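Local coordinates for protein 3-dehydroquinate dehydratase (Zymomonas mobilis subsp. mobilis, PDB 6SMF) that probably catalyses, as a type II dehydroquinase dodecamer, the trans-dehydration of 3-dehydroquinate to 3-dehydroshikimate through an enolate intermediate, in the shikimate pathway to chorismate, at residues T9-N14 against L67-A72; D94-I99 against S121-A126. One frame throughout, in Å; residues are numbered along the deposited sequence.

Contact 1 of 2, residues T9-N14 against L67-A72; sequences TIFILN and LQEAQA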
loop_
_atom_site.group_PDB
_atom_site.type_symbol
_atom_site.label_atom_id
_atom_site.label_comp_id
_atom_site.label_asym_id
_atom_site.label_seq_id
_atom_site.Cartn_x
_atom_site.Cartn_y
_atom_site.Cartn_z
ATOM N N THR A 9 11.727 43.415 6.727
ATOM C CA THR A 9 10.293 43.056 6.851
ATOM C C THR A 9 10.161 41.519 6.851
ATOM O O THR A 9 10.866 40.823 6.093
ATOM C CB THR A 9 9.430 43.835 5.846
ATOM O OG1 THR A 9 9.156 42.959 4.751
ATOM C CG2 THR A 9 10.036 45.154 5.396
ATOM N N ILE A 10 9.339 40.984 7.748
ATOM C CA ILE A 10 9.094 39.518 7.843
ATOM C C ILE A 10 7.602 39.272 7.650
ATOM O O ILE A 10 6.832 39.700 8.521
ATOM C CB ILE A 10 9.606 38.971 9.180
ATOM C CG1 ILE A 10 11.129 38.970 9.258
ATOM C CG2 ILE A 10 9.073 37.586 9.426
ATOM C CD1 ILE A 10 11.631 38.781 10.677
ATOM N N PHE A 11 7.225 38.622 6.553
ATOM C CA PHE A 11 5.845 38.160 6.289
ATOM C C PHE A 11 5.510 37.017 7.262
ATOM O O PHE A 11 6.351 36.119 7.547
ATOM C CB PHE A 11 5.714 37.707 4.838
ATOM C CG PHE A 11 5.525 38.829 3.853
ATOM C CD1 PHE A 11 6.438 39.858 3.774
ATOM C CD2 PHE A 11 4.431 38.848 2.996
ATOM C CE1 PHE A 11 6.240 40.901 2.887
ATOM C CE2 PHE A 11 4.262 39.868 2.076
ATOM C CZ PHE A 11 5.149 40.907 2.054
ATOM N N ILE A 12 4.306 37.090 7.819
ATOM C CA ILE A 12 3.724 36.032 8.677
ATOM C C ILE A 12 2.373 35.714 8.059
ATOM O O ILE A 12 1.490 36.602 8.084
ATOM C CB ILE A 12 3.614 36.502 10.125
ATOM C CG1 ILE A 12 4.967 36.983 10.660
ATOM C CG2 ILE A 12 3.008 35.406 10.983
ATOM C CD1 ILE A 12 4.948 37.414 12.120
ATOM N N LEU A 13 2.265 34.522 7.477
ATOM C CA LEU A 13 1.129 34.143 6.619
ATOM C C LEU A 13 0.362 32.999 7.278
ATOM O O LEU A 13 0.972 31.964 7.558
ATOM C CB LEU A 13 1.676 33.751 5.249
ATOM C CG LEU A 13 2.466 34.821 4.511
ATOM C CD1 LEU A 13 2.989 34.283 3.180
ATOM C CD2 LEU A 13 1.619 36.056 4.285
ATOM N N ASN A 14 -0.934 33.211 7.491
ATOM C CA ASN A 14 -1.850 32.265 8.166
ATOM C C ASN A 14 -2.859 31.753 7.135
ATOM O O ASN A 14 -3.446 32.551 6.390
ATOM C CB ASN A 14 -2.468 32.882 9.425
ATOM C CG ASN A 14 -1.438 33.126 10.517
ATOM O OD1 ASN A 14 -0.796 32.189 10.971
ATOM N ND2 ASN A 14 -1.238 34.373 10.924
ATOM N N LEU A 67 3.639 34.461 -0.783
ATOM C CA LEU A 67 5.023 33.948 -0.837
ATOM C C LEU A 67 5.764 34.673 -1.946
ATOM O O LEU A 67 6.891 35.108 -1.698
ATOM C CB LEU A 67 4.982 32.427 -1.032
ATOM C CG LEU A 67 4.578 31.654 0.226
ATOM C CD1 LEU A 67 4.146 30.237 -0.132
ATOM C CD2 LEU A 67 5.733 31.655 1.242
ATOM N N GLN A 68 5.139 34.839 -3.109
ATOM C CA GLN A 68 5.816 35.421 -4.297
ATOM C C GLN A 68 6.055 36.912 -4.037
ATOM O O GLN A 68 7.109 37.448 -4.446
ATOM C CB GLN A 68 4.976 35.189 -5.566
ATOM C CG GLN A 68 4.738 33.718 -5.910
ATOM C CD GLN A 68 3.937 33.521 -7.175
ATOM O OE1 GLN A 68 3.391 34.463 -7.717
ATOM N NE2 GLN A 68 3.861 32.294 -7.662
ATOM N N GLU A 69 5.073 37.557 -3.410
ATOM C CA GLU A 69 5.111 38.997 -3.050
ATOM C C GLU A 69 6.254 39.223 -2.052
ATOM O O GLU A 69 6.945 40.273 -2.160
ATOM C CB GLU A 69 3.761 39.432 -2.479
ATOM C CG GLU A 69 3.683 40.905 -2.062
ATOM C CD GLU A 69 2.380 41.311 -1.389
ATOM O OE1 GLU A 69 1.352 40.562 -1.546
ATOM O OE2 GLU A 69 2.387 42.379 -0.735
ATOM N N ALA A 70 6.476 38.295 -1.124
ATOM C CA ALA A 70 7.593 38.424 -0.169
ATOM C C ALA A 70 8.910 38.403 -0.944
ATOM O O ALA A 70 9.791 39.197 -0.605
ATOM C CB ALA A 70 7.577 37.365 0.879
ATOM N N GLN A 71 9.054 37.577 -1.977
ATOM C CA GLN A 71 10.350 37.590 -2.708
ATOM C C GLN A 71 10.529 38.914 -3.458
ATOM O O GLN A 71 11.675 39.399 -3.503
ATOM C CB GLN A 71 10.523 36.424 -3.677
ATOM C CG GLN A 71 11.996 36.088 -3.864
ATOM C CD GLN A 71 12.208 35.327 -5.143
ATOM O OE1 GLN A 71 11.414 35.456 -6.080
ATOM N NE2 GLN A 71 13.273 34.537 -5.195
ATOM N N ALA A 72 9.446 39.478 -4.004
ATOM C CA ALA A 72 9.436 40.677 -4.887
ATOM C C ALA A 72 9.882 41.910 -4.096
ATOM O O ALA A 72 10.402 42.858 -4.674
ATOM C CB ALA A 72 8.050 40.880 -5.443
#

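Contact 2 of 2, residues D94-I99 against S121-A126; sequences DAIRAI and SYVGEA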
loop_
_atom_site.group_PDB
_atom_site.type_symbol
_atom_site.label_atom_id
_atom_site.label_comp_id
_atom_site.label_asym_id
_atom_site.label_seq_id
_atom_site.Cartn_x
_atom_site.Cartn_y
_atom_site.Cartn_z
ATOM N N ASP A 94 6.051 24.158 -4.039
ATOM C CA ASP A 94 6.794 24.665 -5.221
ATOM C C ASP A 94 7.086 26.162 -5.039
ATOM O O ASP A 94 8.234 26.579 -5.387
ATOM C CB ASP A 94 6.012 24.380 -6.497
ATOM C CG ASP A 94 6.348 23.037 -7.088
ATOM O OD1 ASP A 94 7.437 22.497 -6.754
ATOM O OD2 ASP A 94 5.587 22.588 -7.943
ATOM N N ALA A 95 6.117 26.926 -4.515
ATOM C CA ALA A 95 6.296 28.368 -4.225
ATOM C C ALA A 95 7.492 28.566 -3.288
ATOM O O ALA A 95 8.395 29.314 -3.647
ATOM C CB ALA A 95 5.044 28.953 -3.640
ATOM N N ILE A 96 7.541 27.848 -2.177
ATOM C CA ILE A 96 8.663 27.917 -1.197
ATOM C C ILE A 96 9.975 27.577 -1.900
ATOM O O ILE A 96 10.934 28.356 -1.800
ATOM C CB ILE A 96 8.410 27.001 -0.010
ATOM C CG1 ILE A 96 7.178 27.436 0.761
ATOM C CG2 ILE A 96 9.633 26.944 0.871
ATOM C CD1 ILE A 96 6.587 26.308 1.580
ATOM N N ARG A 97 9.992 26.491 -2.657
ATOM C CA ARG A 97 11.227 26.096 -3.358
ATOM C C ARG A 97 11.650 27.116 -4.427
ATOM O O ARG A 97 12.883 27.294 -4.601
ATOM C CB ARG A 97 11.051 24.685 -3.875
ATOM C CG ARG A 97 11.300 23.696 -2.749
ATOM C CD ARG A 97 11.414 22.274 -3.218
ATOM N NE ARG A 97 12.783 21.886 -3.575
ATOM C CZ ARG A 97 13.143 21.361 -4.743
ATOM N NH1 ARG A 97 12.244 21.167 -5.692
ATOM N NH2 ARG A 97 14.415 21.103 -4.993
ATOM N N ALA A 98 10.704 27.777 -5.100
ATOM C CA ALA A 98 11.007 28.702 -6.234
ATOM C C ALA A 98 11.596 30.010 -5.696
ATOM O O ALA A 98 12.495 30.527 -6.334
ATOM C CB ALA A 98 9.769 28.987 -7.033
ATOM N N ILE A 99 11.105 30.494 -4.554
ATOM C CA ILE A 99 11.562 31.777 -3.935
ATOM C C ILE A 99 12.832 31.529 -3.121
ATOM O O ILE A 99 13.030 30.403 -2.674
ATOM C CB ILE A 99 10.463 32.428 -3.085
ATOM C CG1 ILE A 99 10.232 31.682 -1.763
ATOM C CG2 ILE A 99 9.210 32.569 -3.919
ATOM C CD1 ILE A 99 9.227 32.336 -0.840
ATOM N N SER A 121 3.624 16.969 5.518
ATOM C CA SER A 121 3.800 18.429 5.431
ATOM C C SER A 121 4.524 18.824 4.129
ATOM O O SER A 121 5.764 18.740 4.060
ATOM C CB SER A 121 4.492 18.928 6.635
ATOM O OG SER A 121 4.623 20.315 6.497
ATOM N N TYR A 122 3.770 19.228 3.115
ATOM C CA TYR A 122 4.355 19.763 1.863
ATOM C C TYR A 122 5.156 21.022 2.231
ATOM O O TYR A 122 6.259 21.198 1.732
ATOM C CB TYR A 122 3.290 20.001 0.811
ATOM C CG TYR A 122 2.859 18.766 0.072
ATOM C CD1 TYR A 122 3.717 18.075 -0.760
ATOM C CD2 TYR A 122 1.574 18.260 0.231
ATOM C CE1 TYR A 122 3.298 16.958 -1.481
ATOM C CE2 TYR A 122 1.168 17.115 -0.424
ATOM C CZ TYR A 122 2.017 16.471 -1.293
ATOM O OH TYR A 122 1.543 15.379 -1.977
ATOM N N VAL A 123 4.707 21.813 3.189
ATOM C CA VAL A 123 5.510 22.999 3.626
ATOM C C VAL A 123 6.850 22.553 4.201
ATOM O O VAL A 123 7.908 23.062 3.742
ATOM C CB VAL A 123 4.751 23.830 4.651
ATOM C CG1 VAL A 123 5.661 24.871 5.249
ATOM C CG2 VAL A 123 3.513 24.459 4.036
ATOM N N GLY A 124 6.800 21.636 5.160
ATOM C CA GLY A 124 7.996 21.106 5.837
ATOM C C GLY A 124 8.993 20.500 4.866
ATOM O O GLY A 124 10.191 20.532 5.157
ATOM N N GLU A 125 8.519 19.922 3.768
ATOM C CA GLU A 125 9.414 19.287 2.775
ATOM C C GLU A 125 10.224 20.362 2.023
ATOM O O GLU A 125 11.231 20.010 1.444
ATOM C CB GLU A 125 8.591 18.437 1.810
ATOM C CG GLU A 125 8.127 17.165 2.464
ATOM C CD GLU A 125 7.302 16.243 1.602
ATOM O OE1 GLU A 125 7.592 16.158 0.372
ATOM O OE2 GLU A 125 6.396 15.599 2.171
ATOM N N ALA A 126 9.796 21.623 2.043
ATOM C CA ALA A 126 10.401 22.703 1.226
ATOM C C ALA A 126 11.015 23.802 2.100
ATOM O O ALA A 126 11.878 24.519 1.599
ATOM C CB ALA A 126 9.358 23.284 0.347
#

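Contact 1 of 2, residues T9-N14 against L67-A72
Glu-69 OE2 is held by a salt bridge to NH1 of Arg-55, on the neighbouring strand 51-56, and merely lies beside the edge of the Phe-11 ring, near the ring plane and 4.2 Å from Phe-11 CZ. The carboxylate stands nearly upright against the ring, the two planes 80° apart. Its reach comes from a fully extended chain whose CG is anti to the backbone N (chi1 180°). One face of the same ring takes the methyl group of Ala-70: CB sits almost over the centre, 3.9 Å from the centroid and 12° off the normal, a CH-pi contact. Phe-11 and Ala-70 are also the pair with the nearest CA atoms across the segments, 6.7 Å apart. Two residues on along the strand, Leu-13 turns its CD1 branch to Leu-67, three residues back on the helix, 4.0 Å from Leu-67 N and 4.3 Å from Leu-67 CG. Strand 9-14 and the 67-72 part of the helix run antiparallel, their axes 9.5 Å apart at closest approach. This is the middle of a beta-alpha-beta crossover in the flavodoxin-like fold of the family: helix 60-72 carries the chain from strand 51-56 to strand 77-81 and passes over strand 9-14, which lies between them in the parallel sheet. Alternate residues Ile-10 and Ile-12 face helix 136-147 instead, while Gln-68 hydrogen-bonds with Asn-17, Asn-19 and Asn-58 of a second subunit. No hydrogen bond joins the two segments, so their cohesion is essentially apolar. The single charge brought to the interface is paired with Arg-55 and meets the aromatic ring at its electropositive rim rather than over its pi cloud, which probably makes the carboxylate a tolerable neighbour for the phenylalanine.

Contact 2 of 2, residues D94-I99 against S121-A126
With chi1 at -63°, Ile-96 turns its CG1 branch anti to its own carbonyl carbon and CG2 anti to its own N, and the two branches divide the partner segment between them: CD1, at the end of the longer one, meets Val-123, while CG2 meets Ala-126. In the flavodoxin-like fold of this enzyme, helix 90-98 and the short, weakly bonded helix 122-126 lie side by side against the parallel sheet, both touching strand 103-107, Ile-96 through Val-103 and Val-123 through Glu-105. The axes of the 94-98 and 122-126 segments approach to 8.9 Å, nearly parallel, with a crossing angle of -16°. The side chains of Ile-96 and Val-123 cross at about a right angle, with Ile-96 CD1 4.0 Å from Val-123 CG1. Ile-96 CG2 lies 3.7 Å from Ala-126 CB and 3.4 Å from Ala-126 O, the latter a van der Waals contact and not a bond. That small methyl is shared, since Arg-97 CG approaches it as well, 3.7 Å from Ala-126 CB. Only the aliphatic root of the arginine is used, and the chain bends at chi3 beyond it. Asp-94, predicted to bind substrate, forms a salt bridge with Arg-118 of a second subunit. The short helix is capped at its start by Ser-121, also hydrogen-bonded to Glu-105: Gly-124 N donates to Ser-121 OG at 2.9 Å, with an N-H...O angle of 157°.

The two contacts follow one another in sequence, and their centres are about 13 Å apart, yet helix 60-72 and helix 90-98 join them directly. Leu-67 of contact 1 makes much of that join: its CD1 lies 3.8 Å from Ala-95 CB and 4.2 Å from Ile-96 CG1, and its backbone O is 3.7 Å from Ile-99 CD1. An apolar layer thus runs from Leu-13 through Leu-67 and Ile-96 to Val-123. Both ends of the layer approach the predicted active site. The side chain of Leu-13 is about 7 Å from that of Asn-81, a predicted substrate-binding residue, and that of Val-123 about 6 Å from that of His-107, the predicted proton donor.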